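Local coordinates for probable glutathione S-transferase (Bordetella bronchiseptica RB50, PDB 3H1N), which probably transfers glutathione to electrophilic substrates, as other glutathione S-transferases do, and assembles as a dimer, at residues B[123-135]-B[141-153]. Sequence-based numbering, arbitrary orientation.
Sequences AEAHDVHHPVAAG and QQDVALRRAADFR
The loop that joins helix 105-127 to helix 142-167, a near-antiparallel pair in the all-helical C-terminal domain of the glutathione S-transferase fold, is pinned by the amide of Gln141 at the N-cap position of the second helix. OE1 accepts from Val132 N at 2.8 Å, nearly straight on to the carbonyl, and from Ala133 N at 3.2 Å, which comes in at a slant to the carbonyl (C=O...N 129°). The other half of the amide, NE2, gives a straight bond to Ala133 O at 3.1 Å, with that oxygen in the amide plane; His130 ND1 donates to the same oxygen. Because CG sits between the backbone N and the carbonyl carbon (chi1 55°) and the chain is extended beyond it, the amide is carried across to the loop backbone, and its NE2 also reaches Tyr137 O.

In the first turn of helix 142-167, Val144 CG1 meets the CB-CG side of the Pro131 ring, at 3.3 Å from CG, tighter than usual van der Waals contact. In one of its two modelled conformers Val128 sends CG2 onto the helix backbone at Ala149, while its carbonyl oxygen lies against Ala145 CB with no hydrogen-bonding partner in the model. Farther along, the Phe152 ring is met by Glu124 CB at CE1 (3.6 Å) and by Ala125 at CZ.

The Arg148 chain bends at chi2 (137°) and places one guanidinium face over Asp127 CB; Asp127 OD2, 4.2 Å from NH2, lies well out of the guanidinium plane, an attraction of charges with no N-H directed at the oxygen. Three waters bridge instead: one from NE to Glu124 O, one from NH2 to Glu124 OE1 and one from NH1 to Asp127 OD2. NH1 also bonds Pro131 O of the second subunit, and the reciprocal bond ties this helix pair into the dimer; Arg156 holds the Glu124 carboxylate in a salt bridge.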
loop_
_atom_site.group_PDB
_atom_site.type_symbol
_atom_site.label_atom_id
_atom_site.label_comp_id
_atom_site.label_asym_id
_atom_site.label_seq_id
_atom_site.Cartn_x
_atom_site.Cartn_y
_atom_site.Cartn_z
ATOM N N ALA B 123 -2.838 2.024 -8.366
ATOM C CA ALA B 123 -3.700 0.848 -8.399
ATOM C C ALA B 123 -5.104 1.168 -8.945
ATOM O O ALA B 123 -5.704 0.347 -9.672
ATOM C CB ALA B 123 -3.791 0.207 -7.013
ATOM N N GLU B 124 -5.615 2.352 -8.606
ATOM C CA GLU B 124 -6.920 2.787 -9.119
ATOM C C GLU B 124 -6.851 3.026 -10.621
ATOM O O GLU B 124 -7.809 2.717 -11.333
ATOM C CB GLU B 124 -7.462 4.019 -8.370
ATOM C CG GLU B 124 -7.874 3.695 -6.939
ATOM C CD GLU B 124 -8.711 4.786 -6.252
ATOM O OE1 GLU B 124 -9.405 5.559 -6.941
ATOM O OE2 GLU B 124 -8.711 4.828 -4.999
ATOM N N ALA B 125 -5.716 3.529 -11.107
ATOM C CA ALA B 125 -5.522 3.716 -12.556
ATOM C C ALA B 125 -5.505 2.379 -13.310
ATOM O O ALA B 125 -5.827 2.323 -14.515
ATOM C CB ALA B 125 -4.255 4.531 -12.836
ATOM N N HIS B 126 -5.108 1.312 -12.613
ATOM C CA HIS B 126 -5.135 -0.029 -13.188
ATOM C C HIS B 126 -6.529 -0.611 -13.098
ATOM O O HIS B 126 -7.047 -1.202 -14.052
ATOM C CB HIS B 126 -4.169 -0.961 -12.464
ATOM C CG HIS B 126 -4.360 -2.400 -12.818
ATOM N ND1 HIS B 126 -5.133 -3.250 -12.058
ATOM C CD2 HIS B 126 -3.910 -3.133 -13.863
ATOM C CE1 HIS B 126 -5.136 -4.450 -12.610
ATOM N NE2 HIS B 126 -4.402 -4.406 -13.705
ATOM N N ASP B 127 -7.126 -0.468 -11.925
ATOM C CA ASP B 127 -8.411 -1.077 -11.667
ATOM C C ASP B 127 -9.540 -0.438 -12.493
ATOM O O ASP B 127 -10.589 -1.037 -12.636
ATOM C CB ASP B 127 -8.711 -1.048 -10.171
ATOM C CG ASP B 127 -7.844 -2.025 -9.372
ATOM O OD1 ASP B 127 -6.986 -2.738 -9.944
ATOM O OD2 ASP B 127 -8.054 -2.109 -8.146
ATOM N N VAL B 128 -9.321 0.747 -13.076
ATOM C CA VAL B 128 -10.354 1.369 -13.906
ATOM C C VAL B 128 -10.690 0.470 -15.114
ATOM O O VAL B 128 -11.843 0.383 -15.523
ATOM C CB VAL B 128 -9.957 2.810 -14.356
ATOM C CG1 VAL B 128 -9.048 2.783 -15.576
ATOM C CG2 VAL B 128 -11.197 3.634 -14.649
ATOM N N HIS B 129 -9.669 -0.192 -15.672
ATOM C CA HIS B 129 -9.842 -1.077 -16.833
ATOM C C HIS B 129 -9.876 -2.555 -16.482
ATOM O O HIS B 129 -10.235 -3.377 -17.327
ATOM C CB HIS B 129 -8.821 -0.795 -17.954
ATOM C CG HIS B 129 -7.391 -0.755 -17.499
ATOM N ND1 HIS B 129 -6.688 -1.890 -17.147
ATOM C CD2 HIS B 129 -6.521 0.277 -17.380
ATOM C CE1 HIS B 129 -5.451 -1.555 -16.816
ATOM N NE2 HIS B 129 -5.327 -0.244 -16.942
ATOM N N HIS B 130 -9.530 -2.883 -15.237
ATOM C CA HIS B 130 -9.688 -4.234 -14.711
ATOM C C HIS B 130 -10.472 -4.234 -13.396
ATOM O O HIS B 130 -9.960 -4.675 -12.353
ATOM C CB HIS B 130 -8.335 -4.941 -14.544
ATOM C CG HIS B 130 -7.703 -5.308 -15.845
ATOM N ND1 HIS B 130 -7.575 -6.610 -16.274
ATOM C CD2 HIS B 130 -7.194 -4.532 -16.832
ATOM C CE1 HIS B 130 -7.010 -6.619 -17.471
ATOM N NE2 HIS B 130 -6.766 -5.370 -17.830
ATOM N N PRO B 131 -11.727 -3.759 -13.442
ATOM C CA PRO B 131 -12.522 -3.615 -12.218
ATOM C C PRO B 131 -13.041 -4.928 -11.659
ATOM O O PRO B 131 -13.386 -4.994 -10.466
ATOM C CB PRO B 131 -13.695 -2.733 -12.671
ATOM C CG PRO B 131 -13.829 -3.036 -14.151
ATOM C CD PRO B 131 -12.416 -3.197 -14.620
ATOM N N VAL B 132 -13.120 -5.958 -12.508
ATOM C CA VAL B 132 -13.621 -7.268 -12.080
ATOM C C VAL B 132 -12.462 -8.169 -11.632
ATOM O O VAL B 132 -12.516 -8.779 -10.553
ATOM C CB VAL B 132 -14.472 -7.972 -13.193
ATOM C CG1 VAL B 132 -14.906 -9.381 -12.760
ATOM C CG2 VAL B 132 -15.696 -7.122 -13.590
ATOM N N ALA B 133 -11.414 -8.244 -12.454
ATOM C CA ALA B 133 -10.321 -9.177 -12.213
ATOM C C ALA B 133 -9.073 -8.779 -12.978
ATOM O O ALA B 133 -9.119 -8.547 -14.199
ATOM C CB ALA B 133 -10.742 -10.579 -12.607
ATOM N N ALA B 134 -7.955 -8.715 -12.252
ATOM C CA ALA B 134 -6.656 -8.399 -12.845
ATOM C C ALA B 134 -6.268 -9.473 -13.859
ATOM O O ALA B 134 -5.597 -9.189 -14.856
ATOM C CB ALA B 134 -5.601 -8.278 -11.747
ATOM N N GLY B 135 -6.740 -10.699 -13.623
ATOM C CA GLY B 135 -6.420 -11.824 -14.489
ATOM C C GLY B 135 -7.280 -12.005 -15.728
ATOM O O GLY B 135 -7.027 -12.913 -16.510
ATOM N N GLN B 141 -14.565 -7.114 -19.541
ATOM C CA GLN B 141 -15.087 -6.326 -18.416
ATOM C C GLN B 141 -15.223 -4.848 -18.798
ATOM O O GLN B 141 -15.222 -3.969 -17.930
ATOM C CB GLN B 141 -14.231 -6.535 -17.147
ATOM C CG GLN B 141 -12.734 -6.250 -17.338
ATOM C CD GLN B 141 -11.874 -6.800 -16.201
ATOM O OE1 GLN B 141 -12.155 -6.566 -15.028
ATOM N NE2 GLN B 141 -10.813 -7.518 -16.551
ATOM N N GLN B 142 -15.378 -4.593 -20.099
ATOM C CA GLN B 142 -15.462 -3.221 -20.614
ATOM C C GLN B 142 -16.674 -2.428 -20.097
ATOM O O GLN B 142 -16.551 -1.253 -19.778
ATOM C CB GLN B 142 -15.439 -3.188 -22.150
ATOM C CG GLN B 142 -15.291 -1.756 -22.675
ATOM C CD GLN B 142 -15.614 -1.600 -24.150
ATOM O OE1 GLN B 142 -16.563 -2.201 -24.664
ATOM N NE2 GLN B 142 -14.835 -0.770 -24.836
ATOM N N ASP B 143 -17.838 -3.066 -20.031
ATOM C CA ASP B 143 -19.046 -2.402 -19.523
ATOM C C ASP B 143 -18.854 -1.910 -18.087
ATOM O O ASP B 143 -19.284 -0.801 -17.726
ATOM C CB ASP B 143 -20.259 -3.340 -19.584
ATOM C CG ASP B 143 -20.579 -3.800 -21.000
ATOM O OD1 ASP B 143 -20.176 -3.133 -21.975
ATOM O OD2 ASP B 143 -21.250 -4.841 -21.136
ATOM N N VAL B 144 -18.233 -2.756 -17.271
ATOM C CA VAL B 144 -17.917 -2.394 -15.887
ATOM C C VAL B 144 -16.882 -1.253 -15.879
ATOM O O VAL B 144 -17.032 -0.276 -15.137
ATOM C CB VAL B 144 -17.421 -3.606 -15.086
ATOM C CG1 VAL B 144 -17.124 -3.208 -13.642
ATOM C CG2 VAL B 144 -18.473 -4.732 -15.130
ATOM N N ALA B 145 -15.872 -1.359 -16.746
ATOM C CA ALA B 145 -14.835 -0.329 -16.851
ATOM C C ALA B 145 -15.437 1.060 -17.129
ATOM O O ALA B 145 -15.003 2.048 -16.545
ATOM C CB ALA B 145 -13.815 -0.694 -17.927
ATOM N N LEU B 146 -16.446 1.127 -17.997
ATOM C CA LEU B 146 -17.099 2.409 -18.310
ATOM C C LEU B 146 -17.690 3.059 -17.040
ATOM O O LEU B 146 -17.584 4.282 -16.829
ATOM C CB LEU B 146 -18.197 2.210 -19.363
ATOM C CG LEU B 146 -17.760 1.826 -20.781
ATOM C CD1 LEU B 146 -18.958 1.312 -21.567
ATOM C CD2 LEU B 146 -17.082 3.003 -21.512
ATOM N N ARG B 147 -18.287 2.219 -16.191
ATOM C CA ARG B 147 -18.877 2.671 -14.939
ATOM C C ARG B 147 -17.808 3.128 -13.950
ATOM O O ARG B 147 -17.907 4.226 -13.380
ATOM C CB ARG B 147 -19.741 1.559 -14.335
ATOM C CG ARG B 147 -21.003 1.268 -15.157
ATOM C CD ARG B 147 -21.797 0.101 -14.610
ATOM N NE ARG B 147 -22.303 0.363 -13.265
ATOM C CZ ARG B 147 -22.858 -0.553 -12.473
ATOM N NH1 ARG B 147 -23.001 -1.809 -12.873
ATOM N NH2 ARG B 147 -23.288 -0.207 -11.274
ATOM N N ARG B 148 -16.788 2.293 -13.752
ATOM C CA ARG B 148 -15.680 2.652 -12.866
ATOM C C ARG B 148 -14.938 3.916 -13.320
ATOM O O ARG B 148 -14.583 4.761 -12.486
ATOM C CB ARG B 148 -14.701 1.478 -12.723
ATOM C CG ARG B 148 -13.536 1.818 -11.808
ATOM C CD ARG B 148 -13.180 0.706 -10.863
ATOM N NE ARG B 148 -12.142 1.160 -9.936
ATOM C CZ ARG B 148 -11.794 0.524 -8.822
ATOM N NH1 ARG B 148 -12.398 -0.607 -8.468
ATOM N NH2 ARG B 148 -10.844 1.036 -8.048
ATOM N N ALA B 149 -14.721 4.052 -14.634
ATOM C CA ALA B 149 -14.057 5.219 -15.204
ATOM C C ALA B 149 -14.766 6.542 -14.892
ATOM O O ALA B 149 -14.111 7.550 -14.592
ATOM C CB ALA B 149 -13.861 5.055 -16.740
ATOM N N ALA B 150 -16.098 6.525 -14.929
ATOM C CA ALA B 150 -16.866 7.729 -14.630
ATOM C C ALA B 150 -16.560 8.223 -13.213
ATOM O O ALA B 150 -16.353 9.409 -13.021
ATOM C CB ALA B 150 -18.363 7.508 -14.837
ATOM N N ASP B 151 -16.478 7.320 -12.241
ATOM C CA ASP B 151 -16.113 7.707 -10.868
ATOM C C ASP B 151 -14.639 8.119 -10.725
ATOM O O ASP B 151 -14.312 9.069 -10.003
ATOM C CB ASP B 151 -16.445 6.584 -9.881
ATOM C CG ASP B 151 -16.235 7.004 -8.423
ATOM O OD1 ASP B 151 -16.891 7.971 -7.974
ATOM O OD2 ASP B 151 -15.403 6.372 -7.729
ATOM N N PHE B 152 -13.751 7.407 -11.407
ATOM C CA PHE B 152 -12.329 7.685 -11.288
ATOM C C PHE B 152 -12.072 9.100 -11.829
ATOM O O PHE B 152 -11.383 9.909 -11.189
ATOM C CB PHE B 152 -11.515 6.635 -12.053
ATOM C CG PHE B 152 -10.001 6.829 -11.974
ATOM C CD1 PHE B 152 -9.319 6.628 -10.776
ATOM C CD2 PHE B 152 -9.266 7.177 -13.104
ATOM C CE1 PHE B 152 -7.930 6.789 -10.691
ATOM C CE2 PHE B 152 -7.865 7.333 -13.041
ATOM C CZ PHE B 152 -7.197 7.145 -11.839
ATOM N N ARG B 153 -12.669 9.411 -12.979
ATOM C CA ARG B 153 -12.500 10.754 -13.582
ATOM C C ARG B 153 -13.149 11.829 -12.719
ATOM O O ARG B 153 -12.543 12.872 -12.485
ATOM C CB ARG B 153 -13.112 10.865 -14.996
ATOM C CG ARG B 153 -12.403 10.115 -16.122
ATOM C CD ARG B 153 -13.029 10.417 -17.505
ATOM N NE ARG B 153 -14.497 10.541 -17.460
ATOM C CZ ARG B 153 -15.363 9.541 -17.643
ATOM N NH1 ARG B 153 -16.661 9.772 -17.556
ATOM N NH2 ARG B 153 -14.942 8.310 -17.914
HETATM O O HOH W 1 -11.114 4.226 -8.586
HETATM O O HOH W 2 -10.455 3.128 -10.760
HETATM O O HOH W 3 -10.437 -2.306 -7.076
#